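Local coordinates for protein decapping nuclease RAI1 (Candida albicans, PDB 5BUD) that hydrolyses the NAD cap from the 5' end of RNAs, also acts on triphosphate and methylguanosine-capped 5' ends, and binds and stimulates the exoribonuclease RAT1, at residues Y163-I177 / I281-V294. Residues are numbered along the deposited sequence; the frame is centred on the assembly and turned at random.
Sequences YMKRCEYVGYKFETI and IYGFRDNNLILKNV. With MN (manganese (II) ion), chain G; nucleotides of chain C.
Tyr163 reaches from helix 158-178 to the turn that joins strands 279-285 and 291-298. Its CG stands anti to the backbone N (chi1 177°), which carries the phenol across to the turn: the carbonyl O of Asn287 lies at the ring edge, 3.3 Å from CE1, and Leu289 CD2 packs 3.7 Å from the same carbon. The hydroxyl OH sits 3.0 Å from NH1 of Arg285, whose guanidinium plane is turned 79° from the phenol ring. Leu289 packs against the helix, its CD1 4.0 Å from CB of Arg166 and close to CG2 of Val170; the guanidinium of Arg166 leads away from the turn, NE forming a salt bridge with Asp162 and NH1 a hydrogen bond with Gln60. One turn on from Tyr163, Cys167 places SG over a face of both the phenol ring and the Arg285 guanidinium. At the edge of that guanidinium, NH2 donates a 2.9 Å hydrogen bond to OP1 of U3 of chain C.

The carbonyl O of Glu168 accepts a hydrogen bond from O2' of U1 of chain C. Further along, Gly283 CA lies over one face of the Phe174 ring, displaced toward CZ, in a CH-pi contact 4.1 Å from the centroid. Leu291 CD2 and Val294 CG2 border the edge of the same ring. Glu175 OE1 binds manganese at 2.2 Å alongside four waters, and Ile177 CD1 extends the apolar patch against Leu291. The helix thus packs on a beta hairpin, lines the RNA path and contributes the metal ligand Glu175 to the active site of this PD-(D/E)XK nuclease fold of the DXO/Dom3Z family.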
loop_
_atom_site.group_PDB
_atom_site.type_symbol
_atom_site.label_atom_id
_atom_site.label_comp_id
_atom_site.label_asym_id
_atom_site.label_seq_id
_atom_site.Cartn_x
_atom_site.Cartn_y
_atom_site.Cartn_z
ATOM N N TYR A 163 -11.901 -19.252 11.000
ATOM C CA TYR A 163 -12.624 -17.994 10.890
ATOM C C TYR A 163 -11.669 -16.893 10.405
ATOM O O TYR A 163 -11.967 -16.183 9.466
ATOM C CB TYR A 163 -13.261 -17.633 12.235
ATOM C CG TYR A 163 -13.993 -16.310 12.276
ATOM C CD1 TYR A 163 -15.310 -16.201 11.828
ATOM C CD2 TYR A 163 -13.392 -15.188 12.813
ATOM C CE1 TYR A 163 -15.980 -14.996 11.870
ATOM C CE2 TYR A 163 -14.058 -13.971 12.862
ATOM C CZ TYR A 163 -15.351 -13.885 12.391
ATOM O OH TYR A 163 -16.016 -12.696 12.458
ATOM N N MET A 164 -10.516 -16.779 11.032
ATOM C CA MET A 164 -9.527 -15.751 10.633
ATOM C C MET A 164 -9.073 -15.894 9.191
ATOM O O MET A 164 -8.986 -14.907 8.476
ATOM C CB MET A 164 -8.335 -15.728 11.597
ATOM C CG MET A 164 -8.687 -15.112 12.951
ATOM S SD MET A 164 -7.395 -15.288 14.203
ATOM C CE MET A 164 -6.559 -13.723 14.001
ATOM N N LYS A 165 -8.815 -17.120 8.741
ATOM C CA LYS A 165 -8.551 -17.363 7.319
ATOM C C LYS A 165 -9.725 -16.996 6.402
ATOM O O LYS A 165 -9.533 -16.480 5.318
ATOM C CB LYS A 165 -8.142 -18.823 7.075
ATOM C CG LYS A 165 -6.837 -19.219 7.739
ATOM C CD LYS A 165 -5.705 -18.314 7.286
ATOM C CE LYS A 165 -4.341 -18.888 7.615
ATOM N NZ LYS A 165 -3.240 -18.095 6.988
ATOM N N ARG A 166 -10.950 -17.244 6.839
ATOM C CA ARG A 166 -12.097 -16.794 6.084
ATOM C C ARG A 166 -12.176 -15.277 6.058
ATOM O O ARG A 166 -12.580 -14.705 5.057
ATOM C CB ARG A 166 -13.378 -17.431 6.643
ATOM C CG ARG A 166 -13.466 -18.904 6.265
ATOM C CD ARG A 166 -14.497 -19.694 7.059
ATOM N NE ARG A 166 -14.498 -21.072 6.549
ATOM C CZ ARG A 166 -15.240 -21.534 5.550
ATOM N NH1 ARG A 166 -16.144 -20.782 4.928
ATOM N NH2 ARG A 166 -15.078 -22.800 5.167
ATOM N N CYS A 167 -11.787 -14.624 7.150
ATOM C CA CYS A 167 -11.791 -13.145 7.182
ATOM C C CYS A 167 -10.810 -12.571 6.150
ATOM O O CYS A 167 -11.116 -11.563 5.484
ATOM C CB CYS A 167 -11.514 -12.622 8.587
ATOM S SG CYS A 167 -12.926 -12.748 9.708
ATOM N N GLU A 168 -9.679 -13.257 5.946
ATOM C CA GLU A 168 -8.732 -12.882 4.887
ATOM C C GLU A 168 -9.386 -12.943 3.528
ATOM O O GLU A 168 -9.156 -12.101 2.659
ATOM C CB GLU A 168 -7.445 -13.740 4.951
ATOM C CG GLU A 168 -6.559 -13.315 6.108
ATOM C CD GLU A 168 -5.430 -14.266 6.486
ATOM O OE1 GLU A 168 -4.773 -13.988 7.511
ATOM O OE2 GLU A 168 -5.181 -15.271 5.796
ATOM N N TYR A 169 -10.239 -13.934 3.344
ATOM C CA TYR A 169 -10.898 -14.137 2.069
ATOM C C TYR A 169 -11.965 -13.075 1.864
ATOM O O TYR A 169 -12.168 -12.572 0.767
ATOM C CB TYR A 169 -11.527 -15.524 2.053
ATOM C CG TYR A 169 -12.435 -15.750 0.912
ATOM C CD1 TYR A 169 -11.941 -16.012 -0.348
ATOM C CD2 TYR A 169 -13.809 -15.729 1.092
ATOM C CE1 TYR A 169 -12.796 -16.243 -1.409
ATOM C CE2 TYR A 169 -14.665 -15.945 0.050
ATOM C CZ TYR A 169 -14.148 -16.205 -1.202
ATOM O OH TYR A 169 -15.016 -16.422 -2.238
ATOM N N VAL A 170 -12.618 -12.711 2.962
ATOM C CA VAL A 170 -13.708 -11.740 2.922
ATOM C C VAL A 170 -13.280 -10.477 2.203
ATOM O O VAL A 170 -14.042 -9.924 1.425
ATOM C CB VAL A 170 -14.204 -11.455 4.364
ATOM C CG1 VAL A 170 -14.914 -10.113 4.487
ATOM C CG2 VAL A 170 -15.127 -12.594 4.833
ATOM N N GLY A 171 -12.077 -9.984 2.494
ATOM C CA GLY A 171 -11.576 -8.728 1.879
ATOM C C GLY A 171 -11.594 -8.779 0.368
ATOM O O GLY A 171 -11.963 -7.823 -0.322
ATOM N N TYR A 172 -11.122 -9.891 -0.168
ATOM C CA TYR A 172 -11.106 -10.094 -1.627
ATOM C C TYR A 172 -12.488 -10.366 -2.186
ATOM O O TYR A 172 -12.817 -9.925 -3.272
ATOM C CB TYR A 172 -10.182 -11.280 -1.959
ATOM C CG TYR A 172 -8.748 -11.047 -1.577
ATOM C CD1 TYR A 172 -8.010 -9.992 -2.136
ATOM C CD2 TYR A 172 -8.127 -11.870 -0.668
ATOM C CE1 TYR A 172 -6.693 -9.777 -1.774
ATOM C CE2 TYR A 172 -6.813 -11.678 -0.311
ATOM C CZ TYR A 172 -6.100 -10.631 -0.864
ATOM O OH TYR A 172 -4.792 -10.497 -0.482
ATOM N N LYS A 173 -13.331 -11.057 -1.434
ATOM C CA LYS A 173 -14.706 -11.309 -1.892
ATOM C C LYS A 173 -15.476 -10.001 -2.017
ATOM O O LYS A 173 -16.246 -9.784 -2.964
ATOM C CB LYS A 173 -15.423 -12.255 -0.913
ATOM C CG LYS A 173 -16.876 -12.576 -1.274
ATOM C CD LYS A 173 -17.044 -13.456 -2.507
ATOM C CE LYS A 173 -18.491 -13.941 -2.601
ATOM N NZ LYS A 173 -18.743 -14.678 -3.872
ATOM N N PHE A 174 -15.251 -9.097 -1.065
ATOM C CA PHE A 174 -15.903 -7.810 -1.101
ATOM C C PHE A 174 -15.513 -7.042 -2.357
ATOM O O PHE A 174 -16.382 -6.453 -3.017
ATOM C CB PHE A 174 -15.577 -7.003 0.181
ATOM C CG PHE A 174 -16.224 -5.660 0.224
ATOM C CD1 PHE A 174 -17.609 -5.539 0.267
ATOM C CD2 PHE A 174 -15.456 -4.507 0.239
ATOM C CE1 PHE A 174 -18.214 -4.285 0.304
ATOM C CE2 PHE A 174 -16.054 -3.239 0.292
ATOM C CZ PHE A 174 -17.436 -3.133 0.302
ATOM N N GLU A 175 -14.221 -7.060 -2.698
ATOM C CA GLU A 175 -13.762 -6.427 -3.904
ATOM C C GLU A 175 -14.458 -7.017 -5.124
ATOM O O GLU A 175 -14.815 -6.296 -6.047
ATOM C CB GLU A 175 -12.250 -6.591 -4.106
ATOM C CG GLU A 175 -11.353 -5.886 -3.109
ATOM C CD GLU A 175 -9.879 -6.242 -3.339
ATOM O OE1 GLU A 175 -9.595 -6.884 -4.363
ATOM O OE2 GLU A 175 -9.015 -5.934 -2.511
ATOM N N THR A 176 -14.633 -8.329 -5.107
ATOM C CA THR A 176 -15.253 -9.041 -6.219
ATOM C C THR A 176 -16.727 -8.672 -6.365
ATOM O O THR A 176 -17.157 -8.403 -7.461
ATOM C CB THR A 176 -15.069 -10.569 -6.043
ATOM O OG1 THR A 176 -13.664 -10.855 -5.963
ATOM C CG2 THR A 176 -15.673 -11.328 -7.198
ATOM N N ILE A 177 -17.480 -8.627 -5.265
ATOM C CA ILE A 177 -18.926 -8.349 -5.353
ATOM C C ILE A 177 -19.281 -6.857 -5.432
ATOM O O ILE A 177 -20.391 -6.520 -5.828
ATOM C CB ILE A 177 -19.745 -9.130 -4.300
ATOM C CG1 ILE A 177 -19.388 -8.759 -2.849
ATOM C CG2 ILE A 177 -19.496 -10.614 -4.485
ATOM C CD1 ILE A 177 -20.038 -7.498 -2.334
ATOM N N ILE A 281 -13.972 3.096 1.023
ATOM C CA ILE A 281 -15.297 2.500 1.220
ATOM C C ILE A 281 -15.110 1.290 2.124
ATOM O O ILE A 281 -14.333 0.382 1.814
ATOM C CB ILE A 281 -15.948 2.111 -0.122
ATOM C CG1 ILE A 281 -16.172 3.376 -0.942
ATOM C CG2 ILE A 281 -17.241 1.345 0.072
ATOM C CD1 ILE A 281 -16.909 3.216 -2.242
ATOM N N TYR A 282 -15.816 1.288 3.237
ATOM C CA TYR A 282 -15.844 0.161 4.153
ATOM C C TYR A 282 -17.090 -0.679 3.963
ATOM O O TYR A 282 -18.221 -0.170 3.939
ATOM C CB TYR A 282 -15.749 0.635 5.619
ATOM C CG TYR A 282 -14.338 0.781 6.100
ATOM C CD1 TYR A 282 -13.608 1.907 5.792
ATOM C CD2 TYR A 282 -13.726 -0.213 6.879
ATOM C CE1 TYR A 282 -12.319 2.061 6.241
ATOM C CE2 TYR A 282 -12.418 -0.071 7.291
ATOM C CZ TYR A 282 -11.731 1.075 6.956
ATOM O OH TYR A 282 -10.448 1.283 7.357
ATOM N N GLY A 283 -16.875 -1.972 3.782
ATOM C CA GLY A 283 -17.960 -2.947 3.894
ATOM C C GLY A 283 -17.965 -3.486 5.317
ATOM O O GLY A 283 -17.008 -4.147 5.716
ATOM N N PHE A 284 -19.011 -3.149 6.080
ATOM C CA PHE A 284 -19.193 -3.641 7.448
ATOM C C PHE A 284 -19.976 -4.954 7.440
ATOM O O PHE A 284 -21.062 -5.036 6.862
ATOM C CB PHE A 284 -19.904 -2.576 8.306
ATOM C CG PHE A 284 -19.040 -1.390 8.606
ATOM C CD1 PHE A 284 -17.998 -1.501 9.499
ATOM C CD2 PHE A 284 -19.223 -0.195 7.944
ATOM C CE1 PHE A 284 -17.168 -0.431 9.761
ATOM C CE2 PHE A 284 -18.410 0.878 8.196
ATOM C CZ PHE A 284 -17.374 0.764 9.095
ATOM N N ARG A 285 -19.422 -5.975 8.082
ATOM C CA ARG A 285 -20.023 -7.307 8.063
ATOM C C ARG A 285 -20.235 -7.823 9.489
ATOM O O ARG A 285 -19.590 -7.362 10.436
ATOM C CB ARG A 285 -19.170 -8.281 7.208
ATOM C CG ARG A 285 -17.671 -8.291 7.506
ATOM C CD ARG A 285 -17.377 -9.229 8.649
ATOM N NE ARG A 285 -16.025 -9.140 9.181
ATOM C CZ ARG A 285 -15.680 -9.556 10.400
ATOM N NH1 ARG A 285 -16.591 -10.062 11.199
ATOM N NH2 ARG A 285 -14.428 -9.456 10.831
ATOM N N ASP A 286 -21.150 -8.768 9.650
ATOM C CA ASP A 286 -21.459 -9.302 10.987
ATOM C C ASP A 286 -20.607 -10.535 11.324
ATOM O O ASP A 286 -19.756 -10.916 10.541
ATOM C CB ASP A 286 -22.970 -9.571 11.119
ATOM C CG ASP A 286 -23.451 -10.751 10.302
ATOM O OD1 ASP A 286 -22.636 -11.549 9.797
ATOM O OD2 ASP A 286 -24.680 -10.875 10.166
ATOM N N ASN A 287 -20.845 -11.155 12.488
ATOM C CA ASN A 287 -20.095 -12.347 12.895
ATOM C C ASN A 287 -20.140 -13.512 11.928
ATOM O O ASN A 287 -19.181 -14.257 11.830
ATOM C CB ASN A 287 -20.556 -12.839 14.260
ATOM C CG ASN A 287 -20.283 -11.841 15.356
ATOM O OD1 ASN A 287 -19.654 -10.803 15.128
ATOM N ND2 ASN A 287 -20.760 -12.143 16.552
ATOM N N ASN A 288 -21.239 -13.652 11.198
ATOM C CA ASN A 288 -21.374 -14.700 10.200
ATOM C C ASN A 288 -20.900 -14.270 8.816
ATOM O O ASN A 288 -21.172 -14.954 7.804
ATOM C CB ASN A 288 -22.813 -15.206 10.178
ATOM C CG ASN A 288 -23.235 -15.736 11.528
ATOM O OD1 ASN A 288 -22.446 -16.394 12.224
ATOM N ND2 ASN A 288 -24.450 -15.426 11.933
ATOM N N LEU A 289 -20.182 -13.148 8.779
ATOM C CA LEU A 289 -19.557 -12.649 7.558
ATOM C C LEU A 289 -20.560 -12.266 6.478
ATOM O O LEU A 289 -20.265 -12.318 5.295
ATOM C CB LEU A 289 -18.515 -13.662 7.034
ATOM C CG LEU A 289 -17.596 -14.257 8.122
ATOM C CD1 LEU A 289 -16.580 -15.251 7.589
ATOM C CD2 LEU A 289 -16.881 -13.144 8.855
ATOM N N ILE A 290 -21.747 -11.840 6.887
ATOM C CA ILE A 290 -22.715 -11.295 5.963
ATOM C C ILE A 290 -22.485 -9.775 5.912
ATOM O O ILE A 290 -22.392 -9.136 6.964
ATOM C CB ILE A 290 -24.161 -11.569 6.452
ATOM C CG1 ILE A 290 -24.395 -13.061 6.773
ATOM C CG2 ILE A 290 -25.164 -11.076 5.441
ATOM C CD1 ILE A 290 -24.205 -13.984 5.584
ATOM N N LEU A 291 -22.468 -9.198 4.710
ATOM C CA LEU A 291 -22.337 -7.751 4.540
ATOM C C LEU A 291 -23.629 -7.095 4.992
ATOM O O LEU A 291 -24.697 -7.437 4.496
ATOM C CB LEU A 291 -22.063 -7.393 3.086
ATOM C CG LEU A 291 -21.922 -5.934 2.675
ATOM C CD1 LEU A 291 -20.729 -5.248 3.332
ATOM C CD2 LEU A 291 -21.830 -5.790 1.175
ATOM N N LYS A 292 -23.518 -6.148 5.917
ATOM C CA LYS A 292 -24.677 -5.490 6.539
ATOM C C LYS A 292 -24.869 -4.083 6.012
ATOM O O LYS A 292 -25.978 -3.674 5.735
ATOM C CB LYS A 292 -24.465 -5.419 8.039
ATOM C CG LYS A 292 -24.244 -6.773 8.704
ATOM C CD LYS A 292 -25.407 -7.733 8.468
ATOM C CE LYS A 292 -26.710 -7.208 9.065
ATOM N NZ LYS A 292 -27.852 -7.991 8.523
ATOM N N ASN A 293 -23.785 -3.334 5.883
ATOM C CA ASN A 293 -23.855 -2.007 5.290
ATOM C C ASN A 293 -22.498 -1.534 4.746
ATOM O O ASN A 293 -21.438 -2.070 5.104
ATOM C CB ASN A 293 -24.414 -0.992 6.304
ATOM C CG ASN A 293 -23.498 -0.793 7.487
ATOM O OD1 ASN A 293 -23.328 -1.682 8.297
ATOM N ND2 ASN A 293 -22.909 0.384 7.596
ATOM N N VAL A 294 -22.555 -0.525 3.882
ATOM C CA VAL A 294 -21.382 0.031 3.249
ATOM C C VAL A 294 -21.323 1.516 3.516
ATOM O O VAL A 294 -22.343 2.185 3.449
ATOM C CB VAL A 294 -21.428 -0.235 1.738
ATOM C CG1 VAL A 294 -20.318 0.498 1.017
ATOM C CG2 VAL A 294 -21.394 -1.741 1.498
HETATM MN MN MN G . -7.633 -6.912 -5.375
ATOM O OP3 U C 1 -4.832 -3.309 1.436
ATOM P P U C 1 -6.129 -3.789 0.886
ATOM O OP1 U C 1 -7.296 -3.320 1.692
ATOM O OP2 U C 1 -6.219 -3.580 -0.602
ATOM O "O5'" U C 1 -6.011 -5.372 1.104
ATOM C "C5'" U C 1 -6.816 -6.253 0.307
ATOM C "C4'" U C 1 -7.222 -7.489 1.078
ATOM O "O4'" U C 1 -6.109 -8.416 1.133
ATOM C "C3'" U C 1 -7.631 -7.319 2.537
ATOM O "O3'" U C 1 -8.975 -6.858 2.637
ATOM C "C2'" U C 1 -7.478 -8.751 3.035
ATOM O "O2'" U C 1 -8.492 -9.611 2.565
ATOM C "C1'" U C 1 -6.192 -9.178 2.322
ATOM N N1 U C 1 -4.973 -8.960 3.115
ATOM C C2 U C 1 -4.675 -9.914 4.065
ATOM O O2 U C 1 -5.360 -10.900 4.243
ATOM N N3 U C 1 -3.524 -9.683 4.773
ATOM C C4 U C 1 -2.667 -8.610 4.647
ATOM O O4 U C 1 -1.671 -8.545 5.366
ATOM C C5 U C 1 -3.052 -7.655 3.654
ATOM C C6 U C 1 -4.169 -7.853 2.944
ATOM P P U C 2 -9.522 -6.085 3.956
ATOM O OP1 U C 2 -10.985 -5.863 3.767
ATOM O OP2 U C 2 -8.649 -4.914 4.203
ATOM O "O5'" U C 2 -9.240 -7.081 5.164
ATOM C "C5'" U C 2 -10.004 -8.276 5.398
ATOM C "C4'" U C 2 -9.358 -9.124 6.477
ATOM O "O4'" U C 2 -7.996 -9.482 6.115
ATOM C "C3'" U C 2 -9.203 -8.504 7.857
ATOM O "O3'" U C 2 -10.463 -8.513 8.514
ATOM C "C2'" U C 2 -8.165 -9.436 8.464
ATOM O "O2'" U C 2 -8.691 -10.716 8.764
ATOM C "C1'" U C 2 -7.210 -9.607 7.287
ATOM N N1 U C 2 -6.115 -8.623 7.239
ATOM C C2 U C 2 -5.008 -8.866 8.038
ATOM O O2 U C 2 -4.921 -9.837 8.772
ATOM N N3 U C 2 -4.020 -7.916 7.959
ATOM C C4 U C 2 -4.017 -6.777 7.177
ATOM O O4 U C 2 -3.041 -6.030 7.202
ATOM C C5 U C 2 -5.188 -6.604 6.372
ATOM C C6 U C 2 -6.169 -7.514 6.424
ATOM P P U C 3 -10.649 -7.863 9.962
ATOM O OP1 U C 3 -12.099 -7.769 10.203
ATOM O OP2 U C 3 -9.797 -6.660 10.056
ATOM O "O5'" U C 3 -10.060 -8.971 10.938
ATOM C "C5'" U C 3 -10.755 -10.218 11.128
ATOM C "C4'" U C 3 -10.679 -10.647 12.563
ATOM O "O4'" U C 3 -9.325 -11.066 12.875
ATOM C "C3'" U C 3 -11.037 -9.574 13.587
ATOM O "O3'" U C 3 -11.691 -10.221 14.659
ATOM C "C2'" U C 3 -9.678 -9.007 13.982
ATOM O "O2'" U C 3 -9.642 -8.444 15.278
ATOM C "C1'" U C 3 -8.799 -10.256 13.910
ATOM N N1 U C 3 -7.388 -9.987 13.598
ATOM C C2 U C 3 -6.437 -10.354 14.533
ATOM O O2 U C 3 -6.720 -10.858 15.606
ATOM N N3 U C 3 -5.139 -10.098 14.166
ATOM C C4 U C 3 -4.701 -9.524 12.991
ATOM O O4 U C 3 -3.494 -9.361 12.810
ATOM C C5 U C 3 -5.745 -9.176 12.074
ATOM C C6 U C 3 -7.020 -9.418 12.399
HETATM O O HOH W 1 -8.628 -7.064 -7.544
HETATM O O HOH W 2 -5.352 -7.210 -6.078
HETATM O O HOH W 3 -7.483 -4.541 -5.704
HETATM O O HOH W 4 -8.152 -9.122 -5.310
#